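PDB 5M9N: tudor domain-containing protein 1 from Homo sapiens, which probably takes part in piRNA-guided repression of transposons during spermatogenesis, and interacts with Piwi proteins methylated on arginine through its Tudor domains. Local coordinates for residues P47-L61 / L141-P155. Residues are numbered along the deposited sequence; the frame is centred on the assembly and turned at random.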
ATOM      1  N   PRO A  47      -4.479  12.838   4.097  1.00 33.47           N
ATOM      2  CA  PRO A  47      -5.829  12.353   4.022  1.00 35.09           C
ATOM      3  C   PRO A  47      -6.349  12.047   2.652  1.00 35.54           C
ATOM      4  O   PRO A  47      -7.277  11.264   2.560  1.00 36.02           O
ATOM      5  CB  PRO A  47      -6.622  13.464   4.683  1.00 35.42           C
ATOM      6  CG  PRO A  47      -5.690  13.998   5.697  1.00 35.20           C
ATOM      7  CD  PRO A  47      -4.405  14.022   4.972  1.00 34.57           C
ATOM      8  N   GLU A  48      -5.744  12.586   1.606  1.00 35.87           N
ATOM      9  CA  GLU A  48      -6.103  12.247   0.236  1.00 36.43           C
ATOM     10  C   GLU A  48      -5.156  11.236  -0.384  1.00 35.04           C
ATOM     11  O   GLU A  48      -5.267  10.961  -1.555  1.00 35.70           O
ATOM     12  CB  GLU A  48      -6.137  13.556  -0.621  1.00 39.10           C
ATOM     13  CG  GLU A  48      -7.427  14.360  -0.421  1.00 41.37           C
ATOM     14  CD  GLU A  48      -7.247  15.863  -0.403  1.00 44.44           C
ATOM     15  OE1 GLU A  48      -6.120  16.358  -0.651  1.00 48.86           O
ATOM     16  OE2 GLU A  48      -8.218  16.579  -0.110  1.00 48.73           O
ATOM     17  N   ASP A  49      -4.189  10.717   0.367  1.00 33.15           N
ATOM     18  CA  ASP A  49      -3.225   9.773  -0.164  1.00 31.99           C
ATOM     19  C   ASP A  49      -2.732   8.820   0.926  1.00 29.79           C
ATOM     20  O   ASP A  49      -1.846   9.146   1.672  1.00 29.74           O
ATOM     21  CB  ASP A  49      -2.062  10.567  -0.845  1.00 33.73           C
ATOM     22  CG  ASP A  49      -1.081   9.701  -1.534  1.00 34.60           C
ATOM     23  OD1 ASP A  49      -1.232   8.472  -1.675  1.00 35.49           O
ATOM     24  OD2 ASP A  49      -0.050  10.255  -1.943  1.00 39.01           O
ATOM     25  N   PHE A  50      -3.402   7.677   1.069  1.00 27.73           N
ATOM     26  CA  PHE A  50      -3.097   6.726   2.121  1.00 26.39           C
ATOM     27  C   PHE A  50      -3.495   5.333   1.682  1.00 25.45           C
ATOM     28  O   PHE A  50      -4.111   5.193   0.642  1.00 24.96           O
ATOM     29  CB  PHE A  50      -3.676   7.151   3.469  1.00 26.51           C
ATOM     30  CG  PHE A  50      -5.180   7.034   3.581  1.00 26.47           C
ATOM     31  CD1 PHE A  50      -6.005   8.075   3.198  1.00 26.77           C
ATOM     32  CD2 PHE A  50      -5.759   5.895   4.113  1.00 26.31           C
ATOM     33  CE1 PHE A  50      -7.393   8.002   3.287  1.00 26.98           C
ATOM     34  CE2 PHE A  50      -7.127   5.802   4.205  1.00 26.52           C
ATOM     35  CZ  PHE A  50      -7.950   6.851   3.824  1.00 27.03           C
ATOM     36  N   PHE A  51      -3.122   4.318   2.487  1.00 24.94           N
ATOM     37  CA  PHE A  51      -3.263   2.911   2.119  1.00 24.53           C
ATOM     38  C   PHE A  51      -3.801   2.110   3.265  1.00 25.42           C
ATOM     39  O   PHE A  51      -3.318   2.272   4.365  1.00 25.42           O
ATOM     40  CB  PHE A  51      -1.927   2.305   1.780  1.00 24.07           C
ATOM     41  CG  PHE A  51      -1.354   2.852   0.519  1.00 23.58           C
ATOM     42  CD1 PHE A  51      -0.571   3.952   0.549  1.00 23.55           C
ATOM     43  CD2 PHE A  51      -1.662   2.276  -0.653  1.00 23.56           C
ATOM     44  CE1 PHE A  51      -0.030   4.467  -0.641  1.00 23.49           C
ATOM     45  CE2 PHE A  51      -1.122   2.744  -1.850  1.00 23.54           C
ATOM     46  CZ  PHE A  51      -0.297   3.825  -1.835  1.00 23.35           C
ATOM     47  N   CYS A  52      -4.720   1.220   2.958  1.00 26.16           N
ATOM     48  CA  CYS A  52      -5.323   0.353   3.986  1.00 27.25           C
ATOM     49  C   CYS A  52      -5.013  -1.058   3.535  1.00 27.25           C
ATOM     50  O   CYS A  52      -4.793  -1.319   2.347  1.00 26.08           O
ATOM     51  CB  CYS A  52      -6.857   0.572   4.008  1.00 27.65           C
ATOM     52  SG  CYS A  52      -7.277   2.195   4.651  1.00 29.42           S
ATOM     53  N   GLN A  53      -4.964  -1.966   4.499  1.00 27.71           N
ATOM     54  CA  GLN A  53      -5.016  -3.370   4.227  1.00 28.56           C
ATOM     55  C   GLN A  53      -6.210  -3.983   4.987  1.00 30.06           C
ATOM     56  O   GLN A  53      -6.567  -3.513   6.055  1.00 29.80           O
ATOM     57  CB  GLN A  53      -3.752  -4.060   4.745  1.00 28.81           C
ATOM     58  CG  GLN A  53      -2.421  -3.567   4.226  1.00 28.59           C
ATOM     59  CD  GLN A  53      -1.258  -4.092   5.039  1.00 29.44           C
ATOM     60  OE1 GLN A  53      -1.274  -4.020   6.270  1.00 30.70           O
ATOM     61  NE2 GLN A  53      -0.259  -4.660   4.370  1.00 29.09           N
ATOM     62  N   GLN A  54      -6.738  -5.051   4.418  1.00 31.69           N
ATOM     63  CA  GLN A  54      -7.775  -5.823   4.983  1.00 34.94           C
ATOM     64  C   GLN A  54      -7.160  -6.621   6.106  1.00 35.95           C
ATOM     65  O   GLN A  54      -6.129  -7.269   5.928  1.00 36.06           O
ATOM     66  CB  GLN A  54      -8.373  -6.735   3.935  1.00 36.49           C
ATOM     67  CG  GLN A  54      -9.020  -5.974   2.800  1.00 38.13           C
ATOM     68  CD  GLN A  54      -9.478  -6.880   1.683  1.00 40.98           C
ATOM     69  OE1 GLN A  54      -9.027  -8.015   1.564  1.00 44.55           O
ATOM     70  NE2 GLN A  54     -10.385  -6.387   0.858  1.00 43.18           N
ATOM     71  N   LEU A  55      -7.778  -6.591   7.265  1.00 38.06           N
ATOM     72  CA  LEU A  55      -7.237  -7.337   8.396  1.00 41.11           C
ATOM     73  C   LEU A  55      -7.098  -8.821   8.029  1.00 43.10           C
ATOM     74  O   LEU A  55      -6.102  -9.454   8.365  1.00 45.56           O
ATOM     75  CB  LEU A  55      -8.097  -7.111   9.625  1.00 42.60           C
ATOM     76  CG  LEU A  55      -7.680  -7.845  10.893  1.00 45.10           C
ATOM     77  CD1 LEU A  55      -6.191  -7.727  11.243  1.00 45.32           C
ATOM     78  CD2 LEU A  55      -8.559  -7.358  12.034  1.00 44.90           C
ATOM     79  N   GLN A  56      -8.019  -9.358   7.244  1.00 46.85           N
ATOM     80  CA  GLN A  56      -7.988 -10.787   6.888  1.00 52.35           C
ATOM     81  C   GLN A  56      -6.783 -11.203   6.010  1.00 54.13           C
ATOM     82  O   GLN A  56      -6.637 -12.389   5.711  1.00 58.39           O
ATOM     83  CB  GLN A  56      -9.330 -11.241   6.251  1.00 54.48           C
ATOM     84  CG  GLN A  56     -10.411 -11.691   7.239  1.00 58.41           C
ATOM     85  CD  GLN A  56     -11.509 -10.662   7.462  1.00 60.16           C
ATOM     86  OE1 GLN A  56     -11.256  -9.630   8.070  1.00 63.81           O
ATOM     87  NE2 GLN A  56     -12.740 -10.949   6.992  1.00 61.30           N
ATOM     88  N   SER A  57      -5.928 -10.231   5.650  1.00 52.73           N
ATOM     89  CA  SER A  57      -4.680 -10.402   4.889  1.00 49.50           C
ATOM     90  C   SER A  57      -3.441 -10.876   5.633  1.00 49.58           C
ATOM     91  O   SER A  57      -2.421 -11.178   4.970  1.00 50.27           O
ATOM     92  CB  SER A  57      -4.265  -9.027   4.238  1.00 47.32           C
ATOM     93  OG  SER A  57      -3.594  -8.130   5.167  1.00 44.40           O
ATOM     94  N   GLY A  58      -3.453 -10.873   6.959  1.00 47.08           N
ATOM     95  CA  GLY A  58      -2.258 -11.166   7.739  1.00 47.29           C
ATOM     96  C   GLY A  58      -1.602 -12.495   7.380  1.00 49.21           C
ATOM     97  O   GLY A  58      -0.366 -12.575   7.198  1.00 47.26           O
ATOM     98  N   ARG A  59      -2.435 -13.528   7.243  1.00 50.86           N
ATOM     99  CA  ARG A  59      -1.942 -14.898   7.057  1.00 52.30           C
ATOM    100  C   ARG A  59      -1.524 -15.089   5.607  1.00 50.19           C
ATOM    101  O   ARG A  59      -0.409 -15.525   5.326  1.00 49.47           O
ATOM    102  CB  ARG A  59      -3.030 -15.917   7.411  1.00 56.61           C
ATOM    103  CG  ARG A  59      -3.549 -15.824   8.857  1.00 60.69           C
ATOM    104  CD  ARG A  59      -5.044 -16.148   8.986  1.00 64.05           C
ATOM    105  NE  ARG A  59      -5.327 -17.591   8.945  1.00 67.51           N
ATOM    106  CZ  ARG A  59      -5.509 -18.395  10.001  1.00 67.92           C
ATOM    107  NH1 ARG A  59      -5.449 -17.936  11.254  1.00 69.55           N
ATOM    108  NH2 ARG A  59      -5.746 -19.695   9.798  1.00 69.10           N
ATOM    109  N   LYS A  60      -2.452 -14.772   4.705  1.00 49.38           N
ATOM    110  CA  LYS A  60      -2.260 -14.842   3.246  1.00 49.11           C
ATOM    111  C   LYS A  60      -0.977 -14.097   2.791  1.00 45.91           C
ATOM    112  O   LYS A  60      -0.263 -14.529   1.880  1.00 46.87           O
ATOM    113  CB  LYS A  60      -3.488 -14.244   2.564  1.00 51.62           C
ATOM    114  CG  LYS A  60      -3.773 -14.811   1.192  1.00 54.35           C
ATOM    115  CD  LYS A  60      -4.679 -16.034   1.245  1.00 57.55           C
ATOM    116  CE  LYS A  60      -4.577 -16.907   0.000  1.00 58.97           C
ATOM    117  NZ  LYS A  60      -3.420 -17.833   0.113  1.00 60.28           N
ATOM    118  N   LEU A  61      -0.659 -13.017   3.493  1.00 43.20           N
ATOM    119  CA  LEU A  61       0.497 -12.187   3.223  1.00 41.83           C
ATOM    120  C   LEU A  61       1.772 -12.709   3.853  1.00 40.64           C
ATOM    121  O   LEU A  61       2.825 -12.626   3.225  1.00 37.08           O
ATOM    122  CB  LEU A  61       0.203 -10.751   3.677  1.00 41.18           C
ATOM    123  CG  LEU A  61       0.829  -9.507   3.066  1.00 39.62           C
ATOM    124  CD1 LEU A  61       0.742  -9.563   1.551  1.00 38.91           C
ATOM    125  CD2 LEU A  61       0.084  -8.319   3.646  1.00 39.48           C
ATOM    126  N   LEU A 141      -1.838 -13.727  -5.521  1.00 36.25           N
ATOM    127  CA  LEU A 141      -2.440 -12.868  -4.506  1.00 35.20           C
ATOM    128  C   LEU A 141      -2.675 -11.458  -5.069  1.00 33.53           C
ATOM    129  O   LEU A 141      -1.765 -10.906  -5.649  1.00 33.23           O
ATOM    130  CB  LEU A 141      -1.535 -12.768  -3.265  1.00 34.78           C
ATOM    131  CG  LEU A 141      -2.225 -12.118  -2.033  1.00 34.43           C
ATOM    132  CD1 LEU A 141      -3.327 -13.046  -1.575  1.00 35.33           C
ATOM    133  CD2 LEU A 141      -1.283 -11.850  -0.874  1.00 34.06           C
ATOM    134  N   PRO A 142      -3.898 -10.892  -4.936  1.00 32.10           N
ATOM    135  CA  PRO A 142      -4.013  -9.497  -5.310  1.00 30.97           C
ATOM    136  C   PRO A 142      -3.170  -8.589  -4.433  1.00 29.81           C
ATOM    137  O   PRO A 142      -2.897  -8.895  -3.255  1.00 28.92           O
ATOM    138  CB  PRO A 142      -5.517  -9.185  -5.207  1.00 31.54           C
ATOM    139  CG  PRO A 142      -6.211 -10.483  -5.023  1.00 32.12           C
ATOM    140  CD  PRO A 142      -5.209 -11.555  -4.827  1.00 32.36           C
ATOM    141  N   MET A 143      -2.753  -7.477  -5.020  1.00 29.03           N
ATOM    142  CA  MET A 143      -2.017  -6.470  -4.313  1.00 29.17           C
ATOM    143  C   MET A 143      -2.763  -5.960  -3.070  1.00 29.16           C
ATOM    144  O   MET A 143      -3.960  -5.605  -3.113  1.00 29.70           O
ATOM    145  CB  MET A 143      -1.676  -5.299  -5.244  1.00 30.26           C
ATOM    146  CG  MET A 143      -0.779  -5.669  -6.398  1.00 31.34           C
ATOM    147  SD  MET A 143      -0.398  -4.262  -7.454  1.00 33.37           S
ATOM    148  CE  MET A 143      -2.021  -3.965  -8.130  1.00 33.51           C
ATOM    149  N   GLN A 144      -2.102  -5.987  -1.934  1.00 28.02           N
ATOM    150  CA  GLN A 144      -2.822  -5.784  -0.700  1.00 28.05           C
ATOM    151  C   GLN A 144      -2.929  -4.355  -0.158  1.00 27.23           C
ATOM    152  O   GLN A 144      -3.670  -4.172   0.811  1.00 28.57           O
ATOM    153  CB  GLN A 144      -2.263  -6.710   0.349  1.00 28.19           C
ATOM    154  CG  GLN A 144      -2.427  -8.187  -0.043  1.00 28.96           C
ATOM    155  CD  GLN A 144      -3.859  -8.675   0.039  1.00 29.83           C
ATOM    156  OE1 GLN A 144      -4.505  -8.546   1.108  1.00 31.22           O
ATOM    157  NE2 GLN A 144      -4.347  -9.280  -1.017  1.00 29.92           N
ATOM    158  N   ALA A 145      -2.165  -3.390  -0.665  1.00 25.91           N
ATOM    159  CA  ALA A 145      -2.220  -2.019  -0.167  1.00 25.32           C
ATOM    160  C   ALA A 145      -3.313  -1.341  -0.959  1.00 25.44           C
ATOM    161  O   ALA A 145      -3.234  -1.281  -2.186  1.00 25.76           O
ATOM    162  CB  ALA A 145      -0.922  -1.282  -0.371  1.00 24.85           C
ATOM    163  N   ILE A 146      -4.390  -0.956  -0.292  1.00 25.01           N
ATOM    164  CA  ILE A 146      -5.532  -0.379  -0.991  1.00 25.27           C
ATOM    165  C   ILE A 146      -5.377   1.139  -0.931  1.00 24.78           C
ATOM    166  O   ILE A 146      -5.333   1.697   0.150  1.00 24.32           O
ATOM    167  CB  ILE A 146      -6.841  -0.808  -0.350  1.00 25.85           C
ATOM    168  CG1 ILE A 146      -7.044  -2.323  -0.478  1.00 26.37           C
ATOM    169  CG2 ILE A 146      -8.014  -0.137  -1.027  1.00 26.43           C
ATOM    170  CD1 ILE A 146      -7.745  -2.882   0.724  1.00 26.66           C
ATOM    171  N   LYS A 147      -5.292   1.790  -2.106  1.00 24.54           N
ATOM    172  CA  LYS A 147      -5.106   3.223  -2.175  0.50 24.72           C
ATOM    173  C   LYS A 147      -6.428   3.955  -1.958  1.00 25.08           C
ATOM    174  O   LYS A 147      -7.413   3.682  -2.630  1.00 25.61           O
ATOM    175  CB  LYS A 147      -4.516   3.627  -3.533  0.50 24.92           C
ATOM    176  CG  LYS A 147      -4.320   5.122  -3.672  0.50 25.28           C
ATOM    177  CD  LYS A 147      -3.517   5.692  -2.522  0.50 25.08           C
ATOM    178  CE  LYS A 147      -3.610   7.202  -2.571  0.50 25.56           C
ATOM    179  NZ  LYS A 147      -4.953   7.861  -2.735  0.50 25.90           N
ATOM    180  N   CYS A 148      -6.412   4.898  -1.021  1.00 25.32           N
ATOM    181  CA  CYS A 148      -7.574   5.542  -0.505  1.00 25.73           C
ATOM    182  C   CYS A 148      -7.438   7.048  -0.481  1.00 25.92           C
ATOM    183  O   CYS A 148      -6.344   7.597  -0.309  1.00 25.48           O
ATOM    184  CB  CYS A 148      -7.816   5.081   0.940  1.00 25.93           C
ATOM    185  SG  CYS A 148      -8.215   3.322   1.045  1.00 26.18           S
ATOM    186  N   VAL A 149      -8.601   7.697  -0.594  1.00 26.55           N
ATOM    187  CA  VAL A 149      -8.785   9.089  -0.356  1.00 27.04           C
ATOM    188  C   VAL A 149      -9.952   9.228   0.645  1.00 27.86           C
ATOM    189  O   VAL A 149     -10.952   8.580   0.479  1.00 27.91           O
ATOM    190  CB  VAL A 149      -9.281   9.734  -1.649  1.00 27.36           C
ATOM    191  CG1 VAL A 149      -9.642  11.204  -1.432  1.00 27.88           C
ATOM    192  CG2 VAL A 149      -8.257   9.538  -2.746  1.00 27.19           C
ATOM    193  N   LEU A 150      -9.784  10.070   1.649  1.00 28.61           N
ATOM    194  CA  LEU A 150     -10.738  10.209   2.712  1.00 29.95           C
ATOM    195  C   LEU A 150     -11.934  11.041   2.216  1.00 30.88           C
ATOM    196  O   LEU A 150     -11.738  12.167   1.797  1.00 31.19           O
ATOM    197  CB  LEU A 150     -10.079  10.857   3.936  1.00 30.14           C
ATOM    198  CG  LEU A 150     -10.996  10.725   5.171  1.00 30.63           C
ATOM    199  CD1 LEU A 150     -11.047   9.285   5.672  1.00 30.45           C
ATOM    200  CD2 LEU A 150     -10.582  11.619   6.314  1.00 31.02           C
ATOM    201  N   ALA A 151     -13.133  10.451   2.208  1.00 32.48           N
ATOM    202  CA  ALA A 151     -14.419  11.089   1.774  1.00 34.30           C
ATOM    203  C   ALA A 151     -14.829  12.303   2.576  1.00 35.83           C
ATOM    204  O   ALA A 151     -14.619  12.366   3.787  1.00 35.65           O
ATOM    205  CB  ALA A 151     -15.596  10.083   1.824  1.00 34.64           C
ATOM    206  N   GLY A 152     -15.413  13.265   1.854  1.00 38.34           N
ATOM    207  CA  GLY A 152     -16.133  14.400   2.438  1.00 40.28           C
ATOM    208  C   GLY A 152     -15.282  15.549   2.938  1.00 41.08           C
ATOM    209  O   GLY A 152     -15.828  16.458   3.552  1.00 41.30           O
ATOM    210  N   VAL A 153     -13.970  15.526   2.697  1.00 41.10           N
ATOM    211  CA  VAL A 153     -13.069  16.517   3.286  1.00 42.48           C
ATOM    212  C   VAL A 153     -12.114  17.110   2.283  1.00 42.69           C
ATOM    213  O   VAL A 153     -11.728  16.453   1.332  1.00 42.44           O
ATOM    214  CB  VAL A 153     -12.226  15.996   4.474  1.00 42.10           C
ATOM    215  CG1 VAL A 153     -13.117  15.720   5.653  1.00 42.37           C
ATOM    216  CG2 VAL A 153     -11.333  14.786   4.093  1.00 41.49           C
ATOM    217  N   LYS A 154     -11.782  18.382   2.518  1.00 44.84           N
ATOM    218  CA  LYS A 154     -10.714  19.104   1.815  1.00 45.08           C
ATOM    219  C   LYS A 154      -9.881  19.791   2.876  1.00 44.89           C
ATOM    220  O   LYS A 154     -10.422  20.157   3.938  1.00 44.56           O
ATOM    221  CB  LYS A 154     -11.290  20.208   0.970  1.00 48.00           C
ATOM    222  CG  LYS A 154     -12.278  19.802  -0.100  1.00 50.08           C
ATOM    223  CD  LYS A 154     -13.280  20.944  -0.363  1.00 52.55           C
ATOM    224  CE  LYS A 154     -12.620  22.285  -0.653  1.00 53.72           C
ATOM    225  NZ  LYS A 154     -13.566  23.191  -1.346  1.00 55.96           N
ATOM    226  N   PRO A 155      -8.593  20.019   2.596  1.00 44.65           N
ATOM    227  CA  PRO A 155      -7.725  20.679   3.572  1.00 46.01           C
ATOM    228  C   PRO A 155      -8.137  22.128   3.772  1.00 48.32           C
ATOM    229  O   PRO A 155      -8.219  22.852   2.773  1.00 49.06           O
ATOM    230  CB  PRO A 155      -6.345  20.648   2.905  1.00 45.33           C
ATOM    231  CG  PRO A 155      -6.586  20.373   1.463  1.00 44.54           C
ATOM    232  CD  PRO A 155      -7.881  19.662   1.349  1.00 44.51           C
TER
HETATM  233  O   HOH W   1      -5.509  -5.954   1.948  1.00 25.99           O
HETATM  234  O   HOH W   2      -6.638  -9.917   2.479  1.00 37.95           O
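Lys147 lies across Phe51 in an antiparallel pairing that shows how a long side chain can serve a ring, a carboxylate and a backbone. Strands 49-54 and 146-150 are joined by backbone hydrogen bonds in the pairs Phe50-Cys148 and Cys52-Ile146, among them Ile146 N to Cys52 O (2.7 Å, nearly straight at 169°); Phe51-Lys147 is the non-hydrogen-bonded pair between them. From CB, beside Phe51 CE2, the lysine, modelled in two conformers of which one is described, sets off with CG anti to its backbone N (chi1 179°) and bends at chi2, which lays CD over one face of the Phe51 ring, 4.0 Å from the centroid. A second bend, beyond CE, turns the tip back: in this conformer Lys147 NZ donates to Cys148 O at 2.8 Å, from above the carbonyl plane, and weakly to Glu48 O. The ion pair of Lys147 NZ with Asp49 OD1 is long, 3.9 Å. On the face bearing Phe50, Cys52 and Cys148, Cys148 CB sits over the Phe50 ring. Farther along, one water ties Gln54 N to Gln144 O and OE1, while Gln144 NE2 binds Pro142 O. This pairing belongs to the sheet shared with strands 36-44 and 189-195 in the extended Tudor domain. In this conformer the ammonium charge is probably shared between the Asp49 carboxylate and the carbonyls of Glu48 and Cys148, without one strong, well-directed bond.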